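Lin2634 protein (Listeria innocua, PDB 3MZO) binds calcium ions through an HD-domain metal site and is probably a phosphohydrolase related to the YfbR-like 5'-deoxynucleotidases. Local coordinates at residues Q43-V48 against K180-E185; D141-S146 against P188-E193. All coordinates share one frame; numbering follows the deposited sequence.

Contact 1: Q43-V48 against K180-E185; sequences QFFGAV and KYFLKE
Two helices of the all-helical HD-domain fold, 31-51 and 177-191, meet here through three apolar pairs, F44 with Y181, V48 with Y181 and F45 with F182. Their segments 43-48 and 180-185 run at 100° to each other with axes 11.3 Å apart, a separation spanned by the side chains of these five residues. Y181 buries the most area of the five. Its ring side meets the far end of the F44 ring: Y181 CE2 lies 3.6 Å from F44 CZ, at the edge of the phenylalanine and near its plane. The two ring planes are inclined by 59°, with centroids 5.6 Å apart, an oblique pair. F44 points its CB toward segment 180-185, and with CG anti to the backbone N (chi1 169°) the CZ end of the ring meets Y181. At the base of the tyrosine, V48 CG1 touches Y181 CB at 4.1 Å. E185 CG, four residues on in the same segment, lies over one face of the Y181 ring. This near-perpendicular crossing places helix 31-51, which contributes the calcium ligand H34, against helix 177-191, late in the chain. Beside it, F45 CE1 reaches F182 CB at 4.3 Å, while F45 also packs on I136 and V140 of helix 129-151. The second subunit packs against both rings, its F113 meeting F44 edge-to-face and its P110 touching Y181.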
ATOM      1  N   GLN B  43     -12.159 -28.470   6.769  1.00 24.86           N
ATOM      2  CA  GLN B  43     -11.451 -29.727   6.506  1.00 24.73           C
ATOM      3  C   GLN B  43     -11.011 -30.359   7.804  1.00 25.92           C
ATOM      4  O   GLN B  43     -11.086 -31.575   7.957  1.00 24.63           O
ATOM      5  CB  GLN B  43     -10.231 -29.436   5.621  1.00 22.53           C
ATOM      6  CG  GLN B  43      -9.194 -30.567   5.420  1.00 26.09           C
ATOM      7  CD  GLN B  43      -8.144 -30.174   4.411  1.00 25.53           C
ATOM      8  OE1 GLN B  43      -8.284 -30.420   3.205  1.00 24.45           O
ATOM      9  NE2 GLN B  43      -7.100 -29.532   4.887  1.00 22.96           N
ATOM     10  N   PHE B  44     -10.503 -29.547   8.730  1.00 23.49           N
ATOM     11  CA  PHE B  44     -10.112 -30.087  10.003  1.00 24.29           C
ATOM     12  C   PHE B  44     -11.325 -30.605  10.770  1.00 27.22           C
ATOM     13  O   PHE B  44     -11.296 -31.708  11.317  1.00 27.60           O
ATOM     14  CB  PHE B  44      -9.350 -29.094  10.869  1.00 26.43           C
ATOM     15  CG  PHE B  44      -9.181 -29.582  12.266  1.00 24.64           C
ATOM     16  CD1 PHE B  44      -8.258 -30.552  12.551  1.00 25.49           C
ATOM     17  CD2 PHE B  44     -10.015 -29.122  13.288  1.00 25.38           C
ATOM     18  CE1 PHE B  44      -8.140 -31.067  13.857  1.00 26.70           C
ATOM     19  CE2 PHE B  44      -9.887 -29.607  14.577  1.00 28.88           C
ATOM     20  CZ  PHE B  44      -8.935 -30.586  14.857  1.00 29.32           C
ATOM     21  N   PHE B  45     -12.404 -29.828  10.824  1.00 26.21           N
ATOM     22  CA  PHE B  45     -13.585 -30.310  11.526  1.00 26.73           C
ATOM     23  C   PHE B  45     -14.181 -31.564  10.875  1.00 25.18           C
ATOM     24  O   PHE B  45     -14.729 -32.437  11.574  1.00 27.55           O
ATOM     25  CB  PHE B  45     -14.637 -29.193  11.737  1.00 27.28           C
ATOM     26  CG  PHE B  45     -14.206 -28.138  12.740  1.00 25.50           C
ATOM     27  CD1 PHE B  45     -13.674 -28.493  13.978  1.00 29.48           C
ATOM     28  CD2 PHE B  45     -14.326 -26.782  12.436  1.00 30.96           C
ATOM     29  CE1 PHE B  45     -13.255 -27.521  14.882  1.00 27.67           C
ATOM     30  CE2 PHE B  45     -13.925 -25.808  13.353  1.00 27.39           C
ATOM     31  CZ  PHE B  45     -13.384 -26.178  14.555  1.00 29.52           C
ATOM     32  N   GLY B  46     -14.096 -31.652   9.562  1.00 25.33           N
ATOM     33  CA  GLY B  46     -14.453 -32.858   8.840  1.00 25.54           C
ATOM     34  C   GLY B  46     -13.735 -34.105   9.393  1.00 29.96           C
ATOM     35  O   GLY B  46     -14.353 -35.161   9.569  1.00 28.14           O
ATOM     36  N   ALA B  47     -12.432 -33.952   9.652  1.00 29.42           N
ATOM     37  CA  ALA B  47     -11.603 -34.997  10.246  1.00 28.53           C
ATOM     38  C   ALA B  47     -12.108 -35.356  11.623  1.00 29.60           C
ATOM     39  O   ALA B  47     -12.206 -36.543  11.956  1.00 29.23           O
ATOM     40  CB  ALA B  47     -10.118 -34.556  10.293  1.00 23.95           C
ATOM     41  N   VAL B  48     -12.477 -34.347  12.409  1.00 28.01           N
ATOM     42  CA  VAL B  48     -12.971 -34.581  13.748  1.00 27.07           C
ATOM     43  C   VAL B  48     -14.281 -35.358  13.691  1.00 30.21           C
ATOM     44  O   VAL B  48     -14.466 -36.322  14.418  1.00 28.53           O
ATOM     45  CB  VAL B  48     -13.160 -33.268  14.555  1.00 28.14           C
ATOM     46  CG1 VAL B  48     -13.841 -33.568  15.875  1.00 27.74           C
ATOM     47  CG2 VAL B  48     -11.777 -32.579  14.776  1.00 27.24           C
ATOM     48  N   LYS B 180     -17.054 -29.668  20.448  1.00 33.81           N
ATOM     49  CA  LYS B 180     -16.549 -30.255  21.694  1.00 35.54           C
ATOM     50  C   LYS B 180     -15.032 -30.248  21.604  1.00 34.78           C
ATOM     51  O   LYS B 180     -14.347 -29.871  22.565  1.00 35.07           O
ATOM     52  CB  LYS B 180     -17.039 -31.699  21.912  1.00 36.31           C
ATOM     53  CG  LYS B 180     -18.482 -31.850  22.418  1.00 42.40           C
ATOM     54  CD  LYS B 180     -18.801 -33.351  22.611  1.00 50.63           C
ATOM     55  CE  LYS B 180     -20.253 -33.683  22.345  1.00 54.07           C
ATOM     56  NZ  LYS B 180     -21.139 -33.064  23.345  1.00 58.93           N
ATOM     57  N   TYR B 181     -14.497 -30.668  20.460  1.00 31.90           N
ATOM     58  CA  TYR B 181     -13.050 -30.643  20.295  1.00 32.60           C
ATOM     59  C   TYR B 181     -12.496 -29.234  20.414  1.00 31.12           C
ATOM     60  O   TYR B 181     -11.529 -29.011  21.132  1.00 33.56           O
ATOM     61  CB  TYR B 181     -12.599 -31.248  18.961  1.00 31.33           C
ATOM     62  CG  TYR B 181     -11.105 -31.359  18.938  1.00 31.83           C
ATOM     63  CD1 TYR B 181     -10.472 -32.468  19.496  1.00 35.04           C
ATOM     64  CD2 TYR B 181     -10.313 -30.324  18.444  1.00 32.91           C
ATOM     65  CE1 TYR B 181      -9.091 -32.571  19.520  1.00 37.39           C
ATOM     66  CE2 TYR B 181      -8.921 -30.418  18.456  1.00 30.90           C
ATOM     67  CZ  TYR B 181      -8.326 -31.556  18.997  1.00 35.83           C
ATOM     68  OH  TYR B 181      -6.970 -31.664  19.044  1.00 35.28           O
ATOM     69  N   PHE B 182     -13.080 -28.291  19.695  1.00 31.50           N
ATOM     70  CA  PHE B 182     -12.633 -26.889  19.762  1.00 31.46           C
ATOM     71  C   PHE B 182     -12.544 -26.313  21.201  1.00 32.63           C
ATOM     72  O   PHE B 182     -11.540 -25.692  21.556  1.00 33.97           O
ATOM     73  CB  PHE B 182     -13.511 -25.983  18.884  1.00 31.13           C
ATOM     74  CG  PHE B 182     -13.179 -24.521  19.016  1.00 30.79           C
ATOM     75  CD1 PHE B 182     -12.194 -23.948  18.224  1.00 33.32           C
ATOM     76  CD2 PHE B 182     -13.838 -23.725  19.958  1.00 35.65           C
ATOM     77  CE1 PHE B 182     -11.853 -22.624  18.356  1.00 34.95           C
ATOM     78  CE2 PHE B 182     -13.518 -22.377  20.095  1.00 34.33           C
ATOM     79  CZ  PHE B 182     -12.497 -21.831  19.275  1.00 29.93           C
ATOM     80  N   LEU B 183     -13.577 -26.529  22.013  1.00 33.79           N
ATOM     81  CA  LEU B 183     -13.630 -25.956  23.357  1.00 36.05           C
ATOM     82  C   LEU B 183     -12.657 -26.661  24.306  1.00 38.91           C
ATOM     83  O   LEU B 183     -12.006 -26.020  25.129  1.00 39.16           O
ATOM     84  CB  LEU B 183     -15.048 -26.058  23.926  1.00 37.15           C
ATOM     85  CG  LEU B 183     -16.110 -25.274  23.169  1.00 37.42           C
ATOM     86  CD1 LEU B 183     -17.490 -25.809  23.548  1.00 39.52           C
ATOM     87  CD2 LEU B 183     -15.964 -23.767  23.450  1.00 38.06           C
ATOM     88  N   LYS B 184     -12.552 -27.981  24.182  1.00 37.14           N
ATOM     89  CA  LYS B 184     -11.652 -28.738  25.034  1.00 39.88           C
ATOM     90  C   LYS B 184     -10.159 -28.448  24.753  1.00 38.36           C
ATOM     91  O   LYS B 184      -9.361 -28.259  25.677  1.00 37.25           O
ATOM     92  CB  LYS B 184     -11.960 -30.233  24.878  1.00 40.62           C
ATOM     93  CG  LYS B 184     -11.240 -31.161  25.855  1.00 46.91           C
ATOM     94  CD  LYS B 184     -11.395 -32.635  25.455  1.00 52.52           C
ATOM     95  CE  LYS B 184     -10.581 -33.547  26.370  1.00 56.52           C
ATOM     96  NZ  LYS B 184     -10.922 -34.963  26.142  1.00 59.32           N
ATOM     97  N   GLU B 185      -9.784 -28.396  23.483  1.00 37.17           N
ATOM     98  CA  GLU B 185      -8.366 -28.387  23.115  1.00 36.51           C
ATOM     99  C   GLU B 185      -7.862 -27.102  22.479  1.00 34.31           C
ATOM    100  O   GLU B 185      -6.749 -26.665  22.784  1.00 37.22           O
ATOM    101  CB  GLU B 185      -8.074 -29.554  22.172  1.00 37.54           C
ATOM    102  CG  GLU B 185      -8.367 -30.928  22.752  1.00 37.99           C
ATOM    103  CD  GLU B 185      -7.448 -31.308  23.911  1.00 40.57           C
ATOM    104  OE1 GLU B 185      -6.398 -30.644  24.118  1.00 43.75           O
ATOM    105  OE2 GLU B 185      -7.783 -32.289  24.609  1.00 46.99           O
TER

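Contact 2: D141-S146 against P188-E193; sequences DLLYES and PDMLAE
One face of the Y144 ring receives the methyl of M190, a selenomethionine: M190 CE lies 4.1 Å from the Y144 ring centroid and only 11° off the ring normal, which makes it a CH-pi contact over the centre. The selenium sits obliquely on the ring, 36° off the normal, with M190 SE 3.8 Å from Y144 CE1. Nearer the backbone, M190 CG comes to 3.6 Å from Y144 OH, so the chain follows the tyrosine from hydroxyl to ring centre. A bend at chi3 (77°) folds the methyl back over the ring. This Met-aromatic contact joins helix 129-151, which carries the calcium ligand D138, to the last turn of helix 177-191. Next to Y144, L143 meets the same residue with one branch: L143 CD2 is 3.8 Å from M190 SE and equally close to M190 CE. The end of M190 thus touches the leucine methyl and the aromatic face on adjoining sides, roughly at right angles, and F147 also packs on M190. The Y144 hydroxyl has its polar partner in the second subunit, a hydrogen bond with ND1 of that subunit's H5, whose NE2 is hydrogen-bonded to E193 OE2.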
ATOM      1  N   ASP B 141     -12.915 -18.486  12.060  1.00 26.13           N
ATOM      2  CA  ASP B 141     -11.964 -17.573  11.400  1.00 25.86           C
ATOM      3  C   ASP B 141     -12.171 -16.147  11.929  1.00 24.21           C
ATOM      4  O   ASP B 141     -11.215 -15.428  12.176  1.00 27.26           O
ATOM      5  CB  ASP B 141     -12.050 -17.587   9.876  1.00 24.85           C
ATOM      6  CG  ASP B 141     -10.950 -16.730   9.221  1.00 27.39           C
ATOM      7  OD1 ASP B 141      -9.768 -16.895   9.561  1.00 30.36           O
ATOM      8  OD2 ASP B 141     -11.263 -15.846   8.395  1.00 32.91           O
ATOM      9  N   LEU B 142     -13.427 -15.766  12.110  1.00 26.18           N
ATOM     10  CA  LEU B 142     -13.776 -14.463  12.664  1.00 26.86           C
ATOM     11  C   LEU B 142     -13.206 -14.322  14.078  1.00 27.10           C
ATOM     12  O   LEU B 142     -12.717 -13.269  14.480  1.00 28.59           O
ATOM     13  CB  LEU B 142     -15.284 -14.339  12.664  1.00 29.29           C
ATOM     14  CG  LEU B 142     -15.948 -12.980  12.760  1.00 39.41           C
ATOM     15  CD1 LEU B 142     -15.556 -12.040  11.614  1.00 30.97           C
ATOM     16  CD2 LEU B 142     -17.457 -13.202  12.811  1.00 34.11           C
ATOM     17  N   LEU B 143     -13.269 -15.403  14.842  1.00 26.53           N
ATOM     18  CA  LEU B 143     -12.715 -15.434  16.182  1.00 27.33           C
ATOM     19  C   LEU B 143     -11.187 -15.253  16.159  1.00 26.84           C
ATOM     20  O   LEU B 143     -10.633 -14.503  16.963  1.00 26.82           O
ATOM     21  CB  LEU B 143     -13.093 -16.759  16.877  1.00 26.34           C
ATOM     22  CG  LEU B 143     -12.817 -16.885  18.374  1.00 32.07           C
ATOM     23  CD1 LEU B 143     -13.998 -16.355  19.199  1.00 29.14           C
ATOM     24  CD2 LEU B 143     -12.531 -18.341  18.744  1.00 31.66           C
ATOM     25  N   TYR B 144     -10.504 -15.944  15.251  1.00 26.10           N
ATOM     26  CA  TYR B 144      -9.040 -15.744  15.080  1.00 27.23           C
ATOM     27  C   TYR B 144      -8.661 -14.318  14.627  1.00 26.46           C
ATOM     28  O   TYR B 144      -7.668 -13.739  15.096  1.00 27.53           O
ATOM     29  CB  TYR B 144      -8.433 -16.831  14.144  1.00 27.91           C
ATOM     30  CG  TYR B 144      -8.026 -18.058  14.933  1.00 26.37           C
ATOM     31  CD1 TYR B 144      -8.972 -19.001  15.326  1.00 31.04           C
ATOM     32  CD2 TYR B 144      -6.697 -18.241  15.339  1.00 26.85           C
ATOM     33  CE1 TYR B 144      -8.608 -20.107  16.095  1.00 28.07           C
ATOM     34  CE2 TYR B 144      -6.320 -19.341  16.094  1.00 29.24           C
ATOM     35  CZ  TYR B 144      -7.294 -20.272  16.459  1.00 31.37           C
ATOM     36  OH  TYR B 144      -6.954 -21.365  17.187  1.00 33.98           O
ATOM     37  N   GLU B 145      -9.414 -13.770  13.687  1.00 26.18           N
ATOM     38  CA  GLU B 145      -9.117 -12.411  13.188  1.00 26.76           C
ATOM     39  C   GLU B 145      -9.314 -11.400  14.312  1.00 26.51           C
ATOM     40  O   GLU B 145      -8.517 -10.526  14.492  1.00 28.84           O
ATOM     41  CB  GLU B 145     -10.069 -11.984  12.087  1.00 27.98           C
ATOM     42  CG  GLU B 145      -9.918 -12.567  10.720  1.00 33.51           C
ATOM     43  CD  GLU B 145     -11.049 -12.073   9.785  1.00 36.74           C
ATOM     44  OE1 GLU B 145     -12.228 -12.105  10.215  1.00 36.57           O
ATOM     45  OE2 GLU B 145     -10.773 -11.682   8.620  1.00 33.27           O
ATOM     46  N   SER B 146     -10.397 -11.529  15.073  1.00 27.31           N
ATOM     47  CA  SER B 146     -10.691 -10.555  16.103  1.00 27.90           C
ATOM     48  C   SER B 146      -9.719 -10.750  17.288  1.00 31.00           C
ATOM     49  O   SER B 146      -9.243  -9.775  17.905  1.00 31.54           O
ATOM     50  CB  SER B 146     -12.161 -10.633  16.514  1.00 30.00           C
ATOM     51  OG  SER B 146     -12.453 -11.844  17.196  1.00 31.87           O
ATOM     52  N   PRO B 188      -8.534 -23.299  24.826  1.00 37.19           N
ATOM     53  CA  PRO B 188      -7.560 -23.085  25.905  1.00 38.80           C
ATOM     54  C   PRO B 188      -6.144 -22.725  25.440  1.00 39.23           C
ATOM     55  O   PRO B 188      -5.465 -21.961  26.127  1.00 39.75           O
ATOM     56  CB  PRO B 188      -7.579 -24.416  26.652  1.00 38.69           C
ATOM     57  CG  PRO B 188      -8.976 -24.929  26.430  1.00 40.49           C
ATOM     58  CD  PRO B 188      -9.263 -24.573  25.003  1.00 36.98           C
ATOM     59  N   ASP B 189      -5.719 -23.221  24.276  1.00 35.88           N
ATOM     60  CA  ASP B 189      -4.396 -22.873  23.742  1.00 35.94           C
ATOM     61  C   ASP B 189      -4.365 -21.418  23.280  1.00 36.86           C
ATOM     62  O   ASP B 189      -3.338 -20.755  23.443  1.00 36.98           O
ATOM     63  CB  ASP B 189      -3.965 -23.784  22.578  1.00 36.48           C
ATOM     64  CG  ASP B 189      -3.530 -25.189  23.013  1.00 38.24           C
ATOM     65  OD1 ASP B 189      -3.334 -25.490  24.220  1.00 40.94           O
ATOM     66  OD2 ASP B 189      -3.387 -26.022  22.100  1.00 37.80           O
HETATM   67  N   MSE B 190      -5.477 -20.927  22.706  1.00 36.26           N
HETATM   68  CA  MSE B 190      -5.602 -19.491  22.370  1.00 39.17           C
HETATM   69  C   MSE B 190      -5.391 -18.662  23.626  1.00 38.26           C
HETATM   70  O   MSE B 190      -4.622 -17.713  23.615  1.00 39.43           O
HETATM   71  CB  MSE B 190      -6.986 -19.132  21.778  1.00 37.68           C
HETATM   72  CG  MSE B 190      -7.282 -19.767  20.432  1.00 42.28           C
HETATM   73 SE   MSE B 190      -9.123 -19.476  19.840  0.75 37.77          SE
HETATM   74  CE  MSE B 190      -8.871 -17.648  19.288  1.00 33.22           C
ATOM     75  N   LEU B 191      -6.052 -19.061  24.709  1.00 40.41           N
ATOM     76  CA  LEU B 191      -5.984 -18.298  25.965  1.00 42.36           C
ATOM     77  C   LEU B 191      -4.684 -18.513  26.739  1.00 43.46           C
ATOM     78  O   LEU B 191      -4.340 -17.726  27.609  1.00 45.75           O
ATOM     79  CB  LEU B 191      -7.183 -18.625  26.845  1.00 42.99           C
ATOM     80  CG  LEU B 191      -8.531 -18.193  26.263  1.00 49.26           C
ATOM     81  CD1 LEU B 191      -9.603 -18.576  27.241  1.00 51.77           C
ATOM     82  CD2 LEU B 191      -8.589 -16.726  25.979  1.00 50.64           C
ATOM     83  N   ALA B 192      -3.965 -19.584  26.451  1.00 43.11           N
ATOM     84  CA  ALA B 192      -2.622 -19.732  27.002  1.00 44.71           C
ATOM     85  C   ALA B 192      -1.579 -18.879  26.234  1.00 44.19           C
ATOM     86  O   ALA B 192      -0.419 -18.860  26.624  1.00 47.25           O
ATOM     87  CB  ALA B 192      -2.206 -21.217  27.041  1.00 41.72           C
ATOM     88  N   GLU B 193      -1.972 -18.175  25.172  1.00 43.08           N
ATOM     89  CA  GLU B 193      -1.021 -17.343  24.398  1.00 45.93           C
ATOM     90  C   GLU B 193      -0.324 -16.320  25.271  1.00 49.30           C
ATOM     91  O   GLU B 193      -0.968 -15.702  26.117  1.00 50.49           O
ATOM     92  CB  GLU B 193      -1.726 -16.573  23.270  1.00 44.95           C
ATOM     93  CG  GLU B 193      -1.994 -17.391  22.017  1.00 45.27           C
ATOM     94  CD  GLU B 193      -0.827 -17.396  21.038  1.00 48.49           C
ATOM     95  OE1 GLU B 193      -0.027 -16.442  21.020  1.00 57.65           O
ATOM     96  OE2 GLU B 193      -0.727 -18.346  20.250  1.00 50.87           O
TER

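Overall arrangement
Helix 177-191 serves both contacts, whose centres lie 14 Å apart: in contact 1 it meets helix 31-51, in contact 2 helix 129-151. F182 bridges them, since F182 CZ of contact 1 lies 3.5 Å from L143 CD2 of contact 2 and 4.2 Å from M190 SE. Both helices facing 177-191 supply ligands of the calcium site formed by H34, H68, D69 and D138. Neither contact includes a ligand residue, but both lie near the site: the F45 side chain is about 9 Å from that of D138, and the L143 side chain about 12 Å from a calcium ion. The second subunit touches both contacts.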